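Local coordinates for esterase (Alcaligenes sp., PDB 1QLW), which probably hydrolyses carboxylic esters, as a bacterial enzyme built on the alpha/beta-hydrolase fold, at residues P64-H69 with T200-H205; L193-D198 with A217-G222; S228-E233 with N296-M301; L249-D254 with Q284-P289. One frame throughout, in Å; residues are numbered along the deposited sequence.

Contact 1 (P64-H69 with T200-H205); sequences PITLIH and TVLLSH
Ile65, Thr66 and Leu67 pair with Val201, Leu202 and Leu203 as parallel neighbours in the central sheet of an alpha/beta-hydrolase fold, the two strands 4.7 Å apart at closest approach. The backbone bonds follow the parallel pattern: Thr66 gives its N to Val201 O and takes Leu203 N on its own O at 2.8 Å, so one residue grips two across the gap. Val201 N reaches Pro64 O at the start, and Ile68 N reaches Leu203 O at the far end by a more bent bond (138° at the hydrogen).

The apolar contacts divide between the two faces. With Ile65 and Val201 on one face lie Leu203 and Leu67, the latter modelled in two positions. On the other, Leu202 CD2 lies 3.8 Å from Thr66 CB, and Ile68 CD1 rests against Leu202 CB; this face is covered by Leu190 and Leu193 of helix 185-197. Strands 99-103 and 223-229 flank the pair, burying it. At the end of strand 200-205, His205 NE2 bonds to His298 O; in this family the chain typically turns sharply just after this strand, at the nucleophile elbow.

Side-chain polar bonds cluster at the Pro64 end. Thr66 OG1 donates to Thr200 OG1 at 2.9 Å, the two side chains meeting at about a right angle. With Thr200 OG1 swung opposite its own backbone N (chi1 -177°), that hydroxyl donates onward to Pro64 O at 2.8 Å, arriving well above the carbonyl plane, while Val201 N donates to the same oxygen nearly end-on.

Contact 2 (L193-D198 with A217-G222); sequences LAIKLD and AMNPKG
Lys221 lies across Ile195 at about a right angle, its aliphatic part serving as a cover for the isoleucine. Starting at the backbone, Lys221 CB sits 4.0 Å from Ile195 CG1, CG is closest to that same carbon at 3.9 Å, and CD is still beside it. The chain then bends at its last torsion and leaves the isoleucine. At the tip, NZ stands 4.2 Å from Asp198 OD1, beyond a salt bridge; a water joins them instead, donating to Ile195 O at 2.8 Å and to Asp198 OD1, and accepting a weak bond from Lys221 NZ.

Further along Ile195, CD1 meets Asn219 ND2 at 3.7 Å. The other end of that amide works within its own segment: Asn219 OD1 takes Lys221 N at 3.0 Å, an Asx turn that shapes the chain just after the helix ends. An alanine at Asn219 would lose this acceptor and is likely to let the turn relax, leaving Lys221 N without its mate and Ile195 CD1 less covered. Ala194 CB packs on Gly222 O at 3.6 Å; Gly222 has positive phi and comes so near Ala194 O that a CB there would clash.

The contact ties the last turn of helix 185-197 to the exit of helix 211-218, where Met218 also touches Val187 and Ala188, while Gly222 bonds by its backbone to Thr200 as the chain heads into strand 223-229.

Contact 3 (S228-E233 with N296-M301); sequences SVEPGE and NSHMMM
His298 turns the edge of its imidazole to Glu230, with ND1 donating to Glu230 OE1 at 2.7 Å. The acceptor lies almost exactly in the ring plane (3° out), whereas the carboxylate is tilted 33° from the ring and is approached on its anti side. CG of His298 extends opposite the backbone N (chi1 -179°), which carries the ring over to the glutamate; farther round the edge, CE1 faces Glu230 O in plane at 3.6 Å.

Met300 comes in obliquely on the other carboxylate oxygen. Its chain bends at the sulfur, laying CE 3.7 Å from Glu230 OE2 while SD touches Val229 CG1 at 3.7 Å. Both glutamate oxygens have further partners: Arg146 makes a salt bridge to OE1, and Gly253 N bonds to OE2, so the carboxylate is fixed in rotation.

Behind it, the His298 ring stacks on that of His205. A carboxylate at the end of a sheet strand, gripping ND1 of a loop histidine whose far nitrogen lies near Ser206, just after another strand, is consistent with the Ser-His-acid arrangement of alpha/beta hydrolases; the bond to Glu230 would orient the imidazole for it.

Contact 4 (L249-D254 with Q284-P289); sequences LVVFGD and QLMSLP
Val250 and Phe252 share their backbone polar atoms with Gln284, Met286 and Leu288, in the parallel pairing of a beta-alpha-beta unit whose crossover is helix 263-278. Val250 N donates to Gln284 O at 2.9 Å and Val250 O takes Met286 N at 2.8 Å. One step on, Phe252 N goes to Met286 O, and Phe252 O receives Leu288 N in an almost straight bond (176°), which carries the pattern past the last paired residues. Leu249 and Val251 turn their backbone bonds the other way, to strand 223-229 and Glu230.

Beyond the strands other partners take over. Gly253 O accepts from a water at 2.8 Å that also bonds to Ser287 OG. Asp254 OD2 takes Gly295 N.

The side chains fill in between. Leu249 CG lies opposite the backbone N (chi1 178°), and the second torsion brings CD1 across to Met286 CB, 3.9 Å away, on the face toward helix 306-319; Leu285 CD2 meets the Phe252 ring obliquely on the face toward helix 263-278. At the far end Pro289 CG rests on Asp254 OD1 at 3.5 Å, and its CD lies as near Gly253 O. A glycine in place of Pro289 would probably open a gap beside the aspartate and free the backbone just after Leu288 to turn.

The paired carbonyls and amides thus satisfy one another inside the sheet, while at its end a water and the Gly295 loop do that work.

Overall arrangement
Contacts 1, 3 and 4 reach one sheet, whose strands 65-68, 200-205, 223-229, 248-252 and 283-287 lie side by side in that order. Contacts 1 and 3 have centres about 13 Å apart and touch through Ser204 and Val229; contacts 3 and 4, about 9 Å apart, join through Glu230 and Gly253. Contact 2 lies at the surface, its centre about 13 Å from that of contact 1, and about 26 Å from contact 4. Along the chain, contacts 1 and 2 interleave, contact 3 follows, and contact 4 falls between its two segments. Strand ends and the His298 loop meet where contacts 1 and 3 touch, setting Glu230 and His298 near Ser206, probably in the active site.

Contact 1 (P64-H69 with T200-H205)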
loop_
_atom_site.group_PDB
_atom_site.type_symbol
_atom_site.label_atom_id
_atom_site.label_comp_id
_atom_site.label_asym_id
_atom_site.label_seq_id
_atom_site.Cartn_x
_atom_site.Cartn_y
_atom_site.Cartn_z
ATOM N N PRO A 64 -16.107 10.431 -10.052
ATOM C CA PRO A 64 -15.101 10.200 -9.026
ATOM C C PRO A 64 -13.795 10.910 -9.346
ATOM O O PRO A 64 -13.499 11.163 -10.513
ATOM C CB PRO A 64 -14.852 8.689 -9.093
ATOM C CG PRO A 64 -16.131 8.137 -9.643
ATOM C CD PRO A 64 -16.487 9.168 -10.707
ATOM N N ILE A 65 -12.981 11.147 -8.335
ATOM C CA ILE A 65 -11.637 11.663 -8.492
ATOM C C ILE A 65 -10.657 10.511 -8.272
ATOM O O ILE A 65 -10.731 9.811 -7.264
ATOM C CB ILE A 65 -11.350 12.829 -7.536
ATOM C CG1 ILE A 65 -12.345 13.980 -7.756
ATOM C CG2 ILE A 65 -9.909 13.303 -7.689
ATOM C CD1 ILE A 65 -12.311 15.075 -6.713
ATOM N N THR A 66 -9.765 10.329 -9.240
ATOM C CA THR A 66 -8.681 9.354 -9.138
ATOM C C THR A 66 -7.413 10.115 -8.767
ATOM O O THR A 66 -7.001 11.023 -9.503
ATOM C CB THR A 66 -8.530 8.596 -10.461
ATOM O OG1 THR A 66 -9.721 7.849 -10.738
ATOM C CG2 THR A 66 -7.363 7.631 -10.412
ATOM N N LEU A 67 -6.802 9.763 -7.650
ATOM C CA LEU A 67 -5.620 10.424 -7.102
ATOM C C LEU A 67 -4.374 9.604 -7.386
ATOM O O LEU A 67 -4.326 8.424 -7.033
ATOM C CB LEU A 67 -5.763 10.663 -5.596
ATOM C CG LEU A 67 -6.923 11.550 -5.148
ATOM C CD1 LEU A 67 -7.037 11.535 -3.619
ATOM C CD2 LEU A 67 -6.726 12.974 -5.629
ATOM N N ILE A 68 -3.391 10.235 -8.024
ATOM C CA ILE A 68 -2.238 9.569 -8.607
ATOM C C ILE A 68 -0.949 10.183 -8.075
ATOM O O ILE A 68 -0.577 11.305 -8.469
ATOM C CB ILE A 68 -2.301 9.688 -10.146
ATOM C CG1 ILE A 68 -3.663 9.269 -10.730
ATOM C CG2 ILE A 68 -1.160 8.915 -10.794
ATOM C CD1 ILE A 68 -3.954 9.929 -12.060
ATOM N N HIS A 69 -0.274 9.501 -7.163
ATOM C CA HIS A 69 0.944 9.994 -6.544
ATOM C C HIS A 69 2.104 10.078 -7.538
ATOM O O HIS A 69 2.074 9.497 -8.619
ATOM C CB HIS A 69 1.335 9.102 -5.349
ATOM C CG HIS A 69 1.746 7.724 -5.797
ATOM N ND1 HIS A 69 3.012 7.498 -6.312
ATOM C CD2 HIS A 69 1.104 6.540 -5.837
ATOM C CE1 HIS A 69 3.076 6.207 -6.662
ATOM N NE2 HIS A 69 1.934 5.594 -6.388
ATOM N N THR A 200 -14.090 9.919 -14.919
ATOM C CA THR A 200 -13.380 10.271 -13.703
ATOM C C THR A 200 -12.510 11.488 -13.968
ATOM O O THR A 200 -12.059 11.739 -15.094
ATOM C CB THR A 200 -12.506 9.087 -13.200
ATOM O OG1 THR A 200 -11.855 9.416 -11.967
ATOM C CG2 THR A 200 -11.442 8.660 -14.197
ATOM N N VAL A 201 -12.276 12.241 -12.917
ATOM C CA VAL A 201 -11.337 13.343 -12.932
ATOM C C VAL A 201 -9.991 12.742 -12.505
ATOM O O VAL A 201 -9.894 12.207 -11.394
ATOM C CB VAL A 201 -11.720 14.450 -11.957
ATOM C CG1 VAL A 201 -10.659 15.533 -11.872
ATOM C CG2 VAL A 201 -13.085 15.027 -12.332
ATOM N N LEU A 202 -8.961 12.837 -13.331
ATOM C CA LEU A 202 -7.633 12.339 -12.999
ATOM C C LEU A 202 -6.833 13.453 -12.347
ATOM O O LEU A 202 -6.671 14.506 -12.972
ATOM C CB LEU A 202 -6.909 11.828 -14.246
ATOM C CG LEU A 202 -7.579 10.675 -15.000
ATOM C CD1 LEU A 202 -6.781 10.311 -16.244
ATOM C CD2 LEU A 202 -7.800 9.447 -14.141
ATOM N N LEU A 203 -6.319 13.216 -11.150
ATOM C CA LEU A 203 -5.529 14.198 -10.411
ATOM C C LEU A 203 -4.165 13.582 -10.124
ATOM O O LEU A 203 -4.049 12.577 -9.436
ATOM C CB LEU A 203 -6.257 14.610 -9.144
ATOM C CG LEU A 203 -5.656 15.809 -8.407
ATOM C CD1 LEU A 203 -6.714 16.496 -7.564
ATOM C CD2 LEU A 203 -4.464 15.393 -7.584
ATOM N N SER A 204 -3.130 14.184 -10.707
ATOM C CA SER A 204 -1.767 13.675 -10.615
ATOM C C SER A 204 -0.814 14.672 -9.994
ATOM O O SER A 204 -1.159 15.820 -9.695
ATOM C CB SER A 204 -1.278 13.231 -11.984
ATOM O OG SER A 204 -1.210 14.360 -12.830
ATOM N N HIS A 205 0.435 14.242 -9.800
ATOM C CA HIS A 205 1.428 15.003 -9.059
ATOM C C HIS A 205 2.825 14.717 -9.566
ATOM O O HIS A 205 3.239 13.561 -9.589
ATOM C CB HIS A 205 1.353 14.600 -7.564
ATOM C CG HIS A 205 2.218 15.388 -6.635
ATOM N ND1 HIS A 205 2.818 14.787 -5.542
ATOM C CD2 HIS A 205 2.552 16.698 -6.636
ATOM C CE1 HIS A 205 3.491 15.766 -4.935
ATOM N NE2 HIS A 205 3.349 16.931 -5.547
#

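Contact 2 (L193-D198 with A217-G222)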
loop_
_atom_site.group_PDB
_atom_site.type_symbol
_atom_site.label_atom_id
_atom_site.label_comp_id
_atom_site.label_asym_id
_atom_site.label_seq_id
_atom_site.Cartn_x
_atom_site.Cartn_y
_atom_site.Cartn_z
ATOM N N LEU A 193 -9.052 2.058 -15.974
ATOM C CA LEU A 193 -9.856 2.511 -14.849
ATOM C C LEU A 193 -10.890 3.545 -15.263
ATOM O O LEU A 193 -12.059 3.463 -14.872
ATOM C CB LEU A 193 -8.944 3.061 -13.754
ATOM C CG LEU A 193 -9.642 3.594 -12.498
ATOM C CD1 LEU A 193 -10.463 2.534 -11.802
ATOM C CD2 LEU A 193 -8.640 4.220 -11.538
ATOM N N ALA A 194 -10.476 4.531 -16.060
ATOM C CA ALA A 194 -11.421 5.562 -16.502
ATOM C C ALA A 194 -12.587 4.962 -17.277
ATOM O O ALA A 194 -13.735 5.405 -17.132
ATOM C CB ALA A 194 -10.705 6.630 -17.298
ATOM N N ILE A 195 -12.295 3.992 -18.134
ATOM C CA ILE A 195 -13.340 3.330 -18.924
ATOM C C ILE A 195 -14.260 2.557 -18.002
ATOM O O ILE A 195 -15.483 2.595 -18.140
ATOM C CB ILE A 195 -12.695 2.454 -20.004
ATOM C CG1 ILE A 195 -12.003 3.349 -21.045
ATOM C CG2 ILE A 195 -13.707 1.544 -20.677
ATOM C CD1 ILE A 195 -11.067 2.593 -21.967
ATOM N N LYS A 196 -13.713 1.845 -17.028
ATOM C CA LYS A 196 -14.495 1.086 -16.063
ATOM C C LYS A 196 -15.455 2.006 -15.318
ATOM O O LYS A 196 -16.618 1.664 -15.107
ATOM C CB LYS A 196 -13.587 0.382 -15.048
ATOM C CG LYS A 196 -14.264 -0.255 -13.854
ATOM C CD LYS A 196 -13.278 -0.843 -12.857
ATOM C CE LYS A 196 -13.908 -1.457 -11.627
ATOM N NZ LYS A 196 -14.847 -2.565 -11.933
ATOM N N LEU A 197 -14.951 3.153 -14.879
ATOM C CA LEU A 197 -15.760 4.094 -14.114
ATOM C C LEU A 197 -16.725 4.882 -14.990
ATOM O O LEU A 197 -17.707 5.409 -14.469
ATOM C CB LEU A 197 -14.855 5.066 -13.352
ATOM C CG LEU A 197 -13.948 4.422 -12.297
ATOM C CD1 LEU A 197 -13.122 5.480 -11.597
ATOM C CD2 LEU A 197 -14.742 3.583 -11.302
ATOM N N ASP A 198 -16.437 4.999 -16.278
ATOM C CA ASP A 198 -17.245 5.764 -17.205
ATOM C C ASP A 198 -17.275 7.228 -16.794
ATOM O O ASP A 198 -18.315 7.877 -16.793
ATOM C CB ASP A 198 -18.641 5.173 -17.374
ATOM C CG ASP A 198 -19.379 5.746 -18.576
ATOM O OD1 ASP A 198 -18.711 6.066 -19.581
ATOM O OD2 ASP A 198 -20.611 5.889 -18.472
ATOM N N ALA A 217 -4.285 10.895 -24.514
ATOM C CA ALA A 217 -3.816 10.766 -25.894
ATOM C C ALA A 217 -3.990 9.330 -26.378
ATOM O O ALA A 217 -4.323 9.090 -27.550
ATOM C CB ALA A 217 -2.366 11.189 -26.000
ATOM N N MET A 218 -3.765 8.341 -25.509
ATOM C CA MET A 218 -3.930 6.940 -25.882
ATOM C C MET A 218 -5.402 6.628 -26.144
ATOM O O MET A 218 -5.757 5.971 -27.124
ATOM C CB MET A 218 -3.353 6.072 -24.777
ATOM C CG MET A 218 -3.435 4.572 -24.955
ATOM S SD MET A 218 -3.048 3.679 -23.420
ATOM C CE MET A 218 -1.363 4.217 -23.192
ATOM N N ASN A 219 -6.271 7.114 -25.271
ATOM C CA ASN A 219 -7.714 6.893 -25.386
ATOM C C ASN A 219 -8.419 7.899 -24.491
ATOM O O ASN A 219 -8.226 7.866 -23.274
ATOM C CB ASN A 219 -8.019 5.461 -24.952
ATOM C CG ASN A 219 -9.447 5.067 -25.214
ATOM O OD1 ASN A 219 -10.292 5.944 -25.441
ATOM N ND2 ASN A 219 -9.756 3.774 -25.245
ATOM N N PRO A 220 -9.201 8.829 -25.037
ATOM C CA PRO A 220 -9.846 9.835 -24.217
ATOM C C PRO A 220 -11.051 9.319 -23.444
ATOM O O PRO A 220 -11.597 10.055 -22.604
ATOM C CB PRO A 220 -10.267 10.895 -25.234
ATOM C CG PRO A 220 -10.491 10.111 -26.479
ATOM C CD PRO A 220 -9.441 9.019 -26.487
ATOM N N LYS A 221 -11.518 8.112 -23.711
ATOM C CA LYS A 221 -12.742 7.608 -23.115
ATOM C C LYS A 221 -12.687 7.583 -21.595
ATOM O O LYS A 221 -11.776 7.055 -20.980
ATOM C CB LYS A 221 -13.067 6.211 -23.640
ATOM C CG LYS A 221 -14.386 5.637 -23.145
ATOM C CD LYS A 221 -14.752 4.367 -23.898
ATOM C CE LYS A 221 -16.123 3.870 -23.468
ATOM N NZ LYS A 221 -17.082 4.997 -23.306
ATOM N N GLY A 222 -13.704 8.176 -20.996
ATOM C CA GLY A 222 -13.860 8.183 -19.547
ATOM C C GLY A 222 -13.058 9.234 -18.807
ATOM O O GLY A 222 -13.107 9.264 -17.566
HETATM O O HOH W 1 -16.641 3.885 -20.377
#

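Contact 3 (S228-E233 with N296-M301)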
loop_
_atom_site.group_PDB
_atom_site.type_symbol
_atom_site.label_atom_id
_atom_site.label_comp_id
_atom_site.label_asym_id
_atom_site.label_seq_id
_atom_site.Cartn_x
_atom_site.Cartn_y
_atom_site.Cartn_z
ATOM N N SER A 228 -3.413 18.564 -12.582
ATOM C CA SER A 228 -2.020 18.128 -12.419
ATOM C C SER A 228 -1.347 19.098 -11.459
ATOM O O SER A 228 -1.265 20.291 -11.757
ATOM C CB SER A 228 -1.381 18.051 -13.803
ATOM O OG SER A 228 -0.087 17.527 -13.856
ATOM N N VAL A 229 -0.863 18.579 -10.338
ATOM C CA VAL A 229 -0.186 19.365 -9.313
ATOM C C VAL A 229 1.318 19.333 -9.548
ATOM O O VAL A 229 1.921 18.245 -9.473
ATOM C CB VAL A 229 -0.536 18.831 -7.916
ATOM C CG1 VAL A 229 0.203 19.652 -6.877
ATOM C CG2 VAL A 229 -2.039 18.877 -7.709
ATOM N N GLU A 230 1.892 20.480 -9.886
ATOM C CA GLU A 230 3.324 20.607 -10.112
ATOM C C GLU A 230 3.906 19.457 -10.916
ATOM O O GLU A 230 4.789 18.724 -10.449
ATOM C CB GLU A 230 4.098 20.823 -8.823
ATOM C CG GLU A 230 3.716 22.147 -8.174
ATOM C CD GLU A 230 4.686 22.667 -7.161
ATOM O OE1 GLU A 230 5.667 21.973 -6.800
ATOM O OE2 GLU A 230 4.458 23.821 -6.698
ATOM N N PRO A 231 3.427 19.272 -12.128
ATOM C CA PRO A 231 3.941 18.212 -12.977
ATOM C C PRO A 231 5.411 18.382 -13.301
ATOM O O PRO A 231 5.904 19.495 -13.538
ATOM C CB PRO A 231 3.076 18.290 -14.242
ATOM C CG PRO A 231 2.623 19.718 -14.274
ATOM C CD PRO A 231 2.421 20.088 -12.837
ATOM N N GLY A 232 6.105 17.241 -13.398
ATOM C CA GLY A 232 7.490 17.236 -13.850
ATOM C C GLY A 232 7.570 17.641 -15.312
ATOM O O GLY A 232 8.536 18.299 -15.717
ATOM N N GLU A 233 6.563 17.250 -16.082
ATOM C CA GLU A 233 6.443 17.658 -17.473
ATOM C C GLU A 233 4.969 17.878 -17.803
ATOM O O GLU A 233 4.119 17.107 -17.381
ATOM C CB GLU A 233 6.989 16.574 -18.398
ATOM C CG GLU A 233 8.473 16.311 -18.371
ATOM C CD GLU A 233 9.379 17.496 -18.611
ATOM O OE1 GLU A 233 9.009 18.427 -19.357
ATOM O OE2 GLU A 233 10.503 17.547 -18.059
ATOM N N ASN A 296 3.321 27.704 -0.319
ATOM C CA ASN A 296 3.092 26.286 -0.570
ATOM C C ASN A 296 4.329 25.613 -1.145
ATOM O O ASN A 296 5.014 26.137 -2.004
ATOM C CB ASN A 296 1.884 26.048 -1.471
ATOM C CG ASN A 296 0.591 26.194 -0.701
ATOM O OD1 ASN A 296 -0.068 27.234 -0.770
ATOM N ND2 ASN A 296 0.255 25.135 0.044
ATOM N N SER A 297 4.531 24.394 -0.628
ATOM C CA SER A 297 5.623 23.553 -1.075
ATOM C C SER A 297 5.159 22.688 -2.241
ATOM O O SER A 297 3.994 22.703 -2.659
ATOM C CB SER A 297 6.089 22.652 0.065
ATOM O OG SER A 297 5.175 21.588 0.319
ATOM N N HIS A 298 6.073 21.834 -2.714
ATOM C CA HIS A 298 5.668 20.848 -3.718
ATOM C C HIS A 298 4.652 19.847 -3.170
ATOM O O HIS A 298 3.858 19.290 -3.920
ATOM C CB HIS A 298 6.920 20.096 -4.166
ATOM C CG HIS A 298 6.694 19.072 -5.214
ATOM N ND1 HIS A 298 6.167 19.371 -6.457
ATOM C CD2 HIS A 298 6.934 17.741 -5.228
ATOM C CE1 HIS A 298 6.085 18.252 -7.163
ATOM N NE2 HIS A 298 6.590 17.250 -6.452
ATOM N N MET A 299 4.700 19.606 -1.864
ATOM C CA MET A 299 3.799 18.688 -1.189
ATOM C C MET A 299 2.562 19.427 -0.696
ATOM O O MET A 299 2.125 19.269 0.454
ATOM C CB MET A 299 4.529 17.985 -0.046
ATOM C CG MET A 299 5.720 17.160 -0.478
ATOM S SD MET A 299 5.370 15.827 -1.612
ATOM C CE MET A 299 4.249 14.820 -0.651
ATOM N N MET A 300 1.933 20.193 -1.591
ATOM C CA MET A 300 0.882 21.123 -1.158
ATOM C C MET A 300 -0.357 20.413 -0.620
ATOM O O MET A 300 -1.111 21.001 0.157
ATOM C CB MET A 300 0.535 22.103 -2.266
ATOM C CG MET A 300 -0.124 21.437 -3.462
ATOM S SD MET A 300 -0.521 22.645 -4.762
ATOM C CE MET A 300 1.150 23.039 -5.314
ATOM N N MET A 301 -0.588 19.161 -1.016
ATOM C CA MET A 301 -1.677 18.363 -0.472
ATOM C C MET A 301 -1.451 17.993 0.990
ATOM O O MET A 301 -2.384 17.569 1.675
ATOM C CB MET A 301 -1.944 17.113 -1.304
ATOM C CG MET A 301 -0.895 16.016 -1.256
ATOM S SD MET A 301 0.737 16.427 -1.922
ATOM C CE MET A 301 0.298 16.576 -3.675
#

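Contact 4 (L249-D254 with Q284-P289)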
loop_
_atom_site.group_PDB
_atom_site.type_symbol
_atom_site.label_atom_id
_atom_site.label_comp_id
_atom_site.label_asym_id
_atom_site.label_seq_id
_atom_site.Cartn_x
_atom_site.Cartn_y
_atom_site.Cartn_z
ATOM N N LEU A 249 -6.582 21.660 -15.380
ATOM C CA LEU A 249 -6.090 22.557 -14.358
ATOM C C LEU A 249 -4.685 22.124 -13.956
ATOM O O LEU A 249 -4.512 20.953 -13.606
ATOM C CB LEU A 249 -6.997 22.530 -13.122
ATOM C CG LEU A 249 -6.546 23.411 -11.959
ATOM C CD1 LEU A 249 -6.619 24.891 -12.308
ATOM C CD2 LEU A 249 -7.396 23.137 -10.722
ATOM N N VAL A 250 -3.722 23.028 -14.021
ATOM C CA VAL A 250 -2.356 22.754 -13.570
ATOM C C VAL A 250 -2.114 23.691 -12.395
ATOM O O VAL A 250 -2.362 24.890 -12.510
ATOM C CB VAL A 250 -1.329 22.941 -14.695
ATOM C CG1 VAL A 250 0.085 22.819 -14.162
ATOM C CG2 VAL A 250 -1.603 21.957 -15.831
ATOM N N VAL A 251 -1.625 23.173 -11.267
ATOM C CA VAL A 251 -1.479 23.956 -10.049
ATOM C C VAL A 251 -0.015 24.027 -9.630
ATOM O O VAL A 251 0.660 22.997 -9.541
ATOM C CB VAL A 251 -2.293 23.339 -8.887
ATOM C CG1 VAL A 251 -2.256 24.270 -7.677
ATOM C CG2 VAL A 251 -3.727 23.059 -9.297
ATOM N N PHE A 252 0.464 25.239 -9.352
ATOM C CA PHE A 252 1.811 25.460 -8.853
ATOM C C PHE A 252 1.788 26.265 -7.557
ATOM O O PHE A 252 0.967 27.168 -7.381
ATOM C CB PHE A 252 2.738 26.166 -9.856
ATOM C CG PHE A 252 3.328 25.219 -10.873
ATOM C CD1 PHE A 252 2.656 24.829 -12.013
ATOM C CD2 PHE A 252 4.621 24.740 -10.693
ATOM C CE1 PHE A 252 3.233 23.959 -12.928
ATOM C CE2 PHE A 252 5.194 23.857 -11.591
ATOM C CZ PHE A 252 4.507 23.467 -12.724
ATOM N N GLY A 253 2.714 25.922 -6.671
ATOM C CA GLY A 253 2.901 26.579 -5.411
ATOM C C GLY A 253 3.862 27.746 -5.427
ATOM O O GLY A 253 3.930 28.525 -6.384
ATOM N N ASP A 254 4.605 27.884 -4.334
ATOM C CA ASP A 254 5.490 29.022 -4.128
ATOM C C ASP A 254 6.946 28.661 -4.060
ATOM O O ASP A 254 7.334 27.485 -4.144
ATOM C CB ASP A 254 5.018 29.780 -2.882
ATOM C CG ASP A 254 5.313 31.261 -2.848
ATOM O OD1 ASP A 254 5.964 31.815 -3.755
ATOM O OD2 ASP A 254 4.855 31.888 -1.862
ATOM N N GLN A 284 -6.333 26.039 -17.375
ATOM C CA GLN A 284 -5.960 27.065 -16.426
ATOM C C GLN A 284 -4.683 26.654 -15.712
ATOM O O GLN A 284 -4.561 25.508 -15.277
ATOM C CB GLN A 284 -7.054 27.298 -15.380
ATOM C CG GLN A 284 -6.710 28.269 -14.281
ATOM C CD GLN A 284 -7.829 28.532 -13.296
ATOM O OE1 GLN A 284 -9.006 28.394 -13.608
ATOM N NE2 GLN A 284 -7.411 28.971 -12.112
ATOM N N LEU A 285 -3.777 27.608 -15.565
ATOM C CA LEU A 285 -2.602 27.421 -14.731
ATOM C C LEU A 285 -2.864 28.259 -13.475
ATOM O O LEU A 285 -2.882 29.495 -13.541
ATOM C CB LEU A 285 -1.297 27.810 -15.424
ATOM C CG LEU A 285 -0.106 27.145 -14.690
ATOM C CD1 LEU A 285 1.037 26.856 -15.626
ATOM C CD2 LEU A 285 0.286 27.948 -13.464
ATOM N N MET A 286 -3.099 27.576 -12.374
ATOM C CA MET A 286 -3.323 28.205 -11.095
ATOM C C MET A 286 -2.010 28.316 -10.333
ATOM O O MET A 286 -1.490 27.300 -9.867
ATOM C CB MET A 286 -4.344 27.358 -10.336
ATOM C CG MET A 286 -4.636 27.827 -8.932
ATOM S SD MET A 286 -5.797 26.755 -8.076
ATOM C CE MET A 286 -7.312 27.120 -8.930
ATOM N N SER A 287 -1.485 29.526 -10.253
ATOM C CA SER A 287 -0.295 29.813 -9.471
ATOM C C SER A 287 -0.810 30.362 -8.142
ATOM O O SER A 287 -1.385 31.453 -8.074
ATOM C CB SER A 287 0.611 30.777 -10.216
ATOM O OG SER A 287 1.662 31.233 -9.435
ATOM N N LEU A 288 -0.611 29.619 -7.059
ATOM C CA LEU A 288 -1.185 30.006 -5.774
ATOM C C LEU A 288 -0.800 31.396 -5.346
ATOM O O LEU A 288 -1.692 32.109 -4.855
ATOM C CB LEU A 288 -0.919 28.901 -4.755
ATOM C CG LEU A 288 -1.641 27.575 -5.064
ATOM C CD1 LEU A 288 -1.123 26.490 -4.143
ATOM C CD2 LEU A 288 -3.142 27.722 -4.932
ATOM N N PRO A 289 0.445 31.837 -5.447
ATOM C CA PRO A 289 0.789 33.190 -5.006
ATOM C C PRO A 289 -0.008 34.283 -5.678
ATOM O O PRO A 289 -0.327 35.302 -5.040
ATOM C CB PRO A 289 2.275 33.313 -5.343
ATOM C CG PRO A 289 2.764 31.897 -5.197
ATOM C CD PRO A 289 1.653 31.098 -5.851
HETATM O O HOH W 2 3.520 29.376 -9.027
#